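Local coordinates for protein peptide ABC transporter permease (Staphylococcus hominis, PDB 6EXS) that probably transports peptides across the membrane as a POT-family member of the major facilitator superfamily, including peptide conjugates of a thioalcohol that are malodour precursors, at residues I40-F45 with N310-E315. Numbering follows the deposited sequence.
Sequences IFYMYF and NIYGLE
I311 packs its two branches against I40 and Y44 where the C-terminal end of the first transmembrane helix, 16-44, meets the short helix 309-316, across the interface between the N- and C-terminal bundles of the major facilitator fold. The short segment axes approach to 12.4 Å at an angle of 68°; side-chain packing without a hydrogen bond spans that distance. From CB of I311 the side chain divides. CG1 stands opposite the carbonyl carbon (chi1 -59°) and comes close to CE1 of Y44. The chain continues extended to CD1, whose methyl ends 3.8 Å from I40 CG1 and also touches I40 CD1. The other branch, CG2, lies 3.8 Å from Y44 OH; isoleucine and phenol thus run alongside each other, pointing in opposite senses. That hydroxyl sits in the plane of both the F41 and F45 rings, at their edges. On the inner side of the contact, N310 ND2 comes within 3.7 Å of I40 CG2 and also nears F41 CZ, the amide and ring planes 68° apart; the same nitrogen makes a weak hydrogen bond to the carbonyl of S306, a ligand-pocket residue. At the more open end, E315 OE2 comes near Y44 CE2, while OE1 makes a salt bridge to K56 NZ. Helix 309-316 is probably the extracellular end of the seventh transmembrane helix. In POT transporters the first and second helices close against the seventh and eighth on that side, and this packing, with the N310 side chain about 6 Å from the bound conjugate, is consistent with such a gate. One leucine methyl gathers three aromatic residues: L314 CD2 touches F41 CE1, meets the F45 ring at its edge near CE1, and lies 3.2 Å from Y44 OH.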
loop_
_atom_site.group_PDB
_atom_site.type_symbol
_atom_site.label_atom_id
_atom_site.label_comp_id
_atom_site.label_asym_id
_atom_site.label_seq_id
_atom_site.Cartn_x
_atom_site.Cartn_y
_atom_site.Cartn_z
ATOM N N ILE A 40 10.623 10.058 4.681
ATOM C CA ILE A 40 10.015 11.019 5.612
ATOM C C ILE A 40 11.084 11.868 6.322
ATOM O O ILE A 40 10.957 13.088 6.335
ATOM C CB ILE A 40 8.980 10.371 6.596
ATOM C CG1 ILE A 40 8.274 11.439 7.495
ATOM C CG2 ILE A 40 9.566 9.206 7.437
ATOM C CD1 ILE A 40 7.340 12.429 6.798
ATOM N N PHE A 41 12.158 11.240 6.836
ATOM C CA PHE A 41 13.247 11.936 7.523
ATOM C C PHE A 41 14.088 12.759 6.568
ATOM O O PHE A 41 14.383 13.911 6.876
ATOM C CB PHE A 41 14.090 10.966 8.350
ATOM C CG PHE A 41 13.217 10.135 9.252
ATOM C CD1 PHE A 41 12.513 10.723 10.296
ATOM C CD2 PHE A 41 13.026 8.779 9.002
ATOM C CE1 PHE A 41 11.656 9.966 11.088
ATOM C CE2 PHE A 41 12.187 8.021 9.810
ATOM C CZ PHE A 41 11.489 8.620 10.833
ATOM N N TYR A 42 14.405 12.202 5.383
ATOM C CA TYR A 42 15.152 12.897 4.337
ATOM C C TYR A 42 14.451 14.212 3.937
ATOM O O TYR A 42 15.125 15.213 3.743
ATOM C CB TYR A 42 15.307 11.985 3.116
ATOM C CG TYR A 42 15.968 12.640 1.925
ATOM C CD1 TYR A 42 17.248 13.188 2.026
ATOM C CD2 TYR A 42 15.342 12.668 0.682
ATOM C CE1 TYR A 42 17.882 13.751 0.921
ATOM C CE2 TYR A 42 15.970 13.226 -0.433
ATOM C CZ TYR A 42 17.241 13.770 -0.307
ATOM O OH TYR A 42 17.871 14.324 -1.397
ATOM N N MET A 43 13.104 14.214 3.849
ATOM C CA MET A 43 12.323 15.404 3.504
ATOM C C MET A 43 12.317 16.513 4.579
ATOM O O MET A 43 12.637 17.659 4.245
ATOM C CB MET A 43 10.890 15.021 3.120
ATOM C CG MET A 43 10.807 14.308 1.795
ATOM S SD MET A 43 9.117 14.131 1.217
ATOM C CE MET A 43 8.552 12.790 2.227
ATOM N N TYR A 44 11.923 16.202 5.845
ATOM C CA TYR A 44 11.808 17.257 6.853
ATOM C C TYR A 44 13.097 17.531 7.643
ATOM O O TYR A 44 13.173 18.587 8.291
ATOM C CB TYR A 44 10.601 17.056 7.793
ATOM C CG TYR A 44 10.821 16.166 8.996
ATOM C CD1 TYR A 44 10.679 14.788 8.899
ATOM C CD2 TYR A 44 11.064 16.709 10.257
ATOM C CE1 TYR A 44 10.851 13.964 10.007
ATOM C CE2 TYR A 44 11.210 15.894 11.379
ATOM C CZ TYR A 44 11.112 14.519 11.245
ATOM O OH TYR A 44 11.268 13.688 12.327
ATOM N N PHE A 45 14.123 16.649 7.561
ATOM C CA PHE A 45 15.392 16.940 8.243
ATOM C C PHE A 45 16.021 18.178 7.579
ATOM O O PHE A 45 15.866 18.366 6.366
ATOM C CB PHE A 45 16.374 15.748 8.233
ATOM C CG PHE A 45 16.183 14.638 9.259
ATOM C CD1 PHE A 45 15.007 14.542 10.003
ATOM C CD2 PHE A 45 17.169 13.670 9.454
ATOM C CE1 PHE A 45 14.831 13.507 10.935
ATOM C CE2 PHE A 45 16.996 12.644 10.394
ATOM C CZ PHE A 45 15.832 12.574 11.130
ATOM N N ASN A 310 5.453 7.765 13.859
ATOM C CA ASN A 310 6.921 7.698 13.910
ATOM C C ASN A 310 7.608 9.045 14.287
ATOM O O ASN A 310 8.565 9.033 15.068
ATOM C CB ASN A 310 7.489 7.127 12.599
ATOM C CG ASN A 310 7.027 7.785 11.320
ATOM O OD1 ASN A 310 6.015 8.488 11.272
ATOM N ND2 ASN A 310 7.752 7.535 10.238
ATOM N N ILE A 311 7.131 10.192 13.716
ATOM C CA ILE A 311 7.640 11.539 14.019
ATOM C C ILE A 311 7.271 11.881 15.472
ATOM O O ILE A 311 8.081 12.473 16.184
ATOM C CB ILE A 311 7.145 12.623 13.025
ATOM C CG1 ILE A 311 7.553 12.310 11.569
ATOM C CG2 ILE A 311 7.638 14.021 13.443
ATOM C CD1 ILE A 311 7.015 13.342 10.521
ATOM N N TYR A 312 6.053 11.479 15.909
ATOM C CA TYR A 312 5.573 11.668 17.285
ATOM C C TYR A 312 6.455 10.887 18.258
ATOM O O TYR A 312 6.814 11.419 19.298
ATOM C CB TYR A 312 4.102 11.245 17.428
ATOM C CG TYR A 312 3.502 11.539 18.789
ATOM C CD1 TYR A 312 3.233 12.848 19.187
ATOM C CD2 TYR A 312 3.178 10.510 19.668
ATOM C CE1 TYR A 312 2.643 13.122 20.420
ATOM C CE2 TYR A 312 2.607 10.774 20.913
ATOM C CZ TYR A 312 2.338 12.081 21.284
ATOM O OH TYR A 312 1.767 12.343 22.503
ATOM N N GLY A 313 6.825 9.662 17.891
ATOM C CA GLY A 313 7.716 8.831 18.686
ATOM C C GLY A 313 9.097 9.452 18.792
ATOM O O GLY A 313 9.638 9.570 19.894
ATOM N N LEU A 314 9.659 9.893 17.644
ATOM C CA LEU A 314 10.976 10.540 17.559
ATOM C C LEU A 314 11.049 11.838 18.376
ATOM O O LEU A 314 12.055 12.098 19.053
ATOM C CB LEU A 314 11.338 10.794 16.069
ATOM C CG LEU A 314 12.683 11.461 15.731
ATOM C CD1 LEU A 314 13.872 10.656 16.251
ATOM C CD2 LEU A 314 12.838 11.624 14.258
ATOM N N GLU A 315 9.972 12.632 18.335
ATOM C CA GLU A 315 9.908 13.931 19.003
ATOM C C GLU A 315 9.402 13.917 20.447
ATOM O O GLU A 315 9.775 14.802 21.212
ATOM C CB GLU A 315 9.065 14.911 18.177
ATOM C CG GLU A 315 9.710 15.309 16.868
ATOM C CD GLU A 315 8.859 16.198 15.987
ATOM O OE1 GLU A 315 7.686 16.461 16.344
ATOM O OE2 GLU A 315 9.359 16.607 14.915
#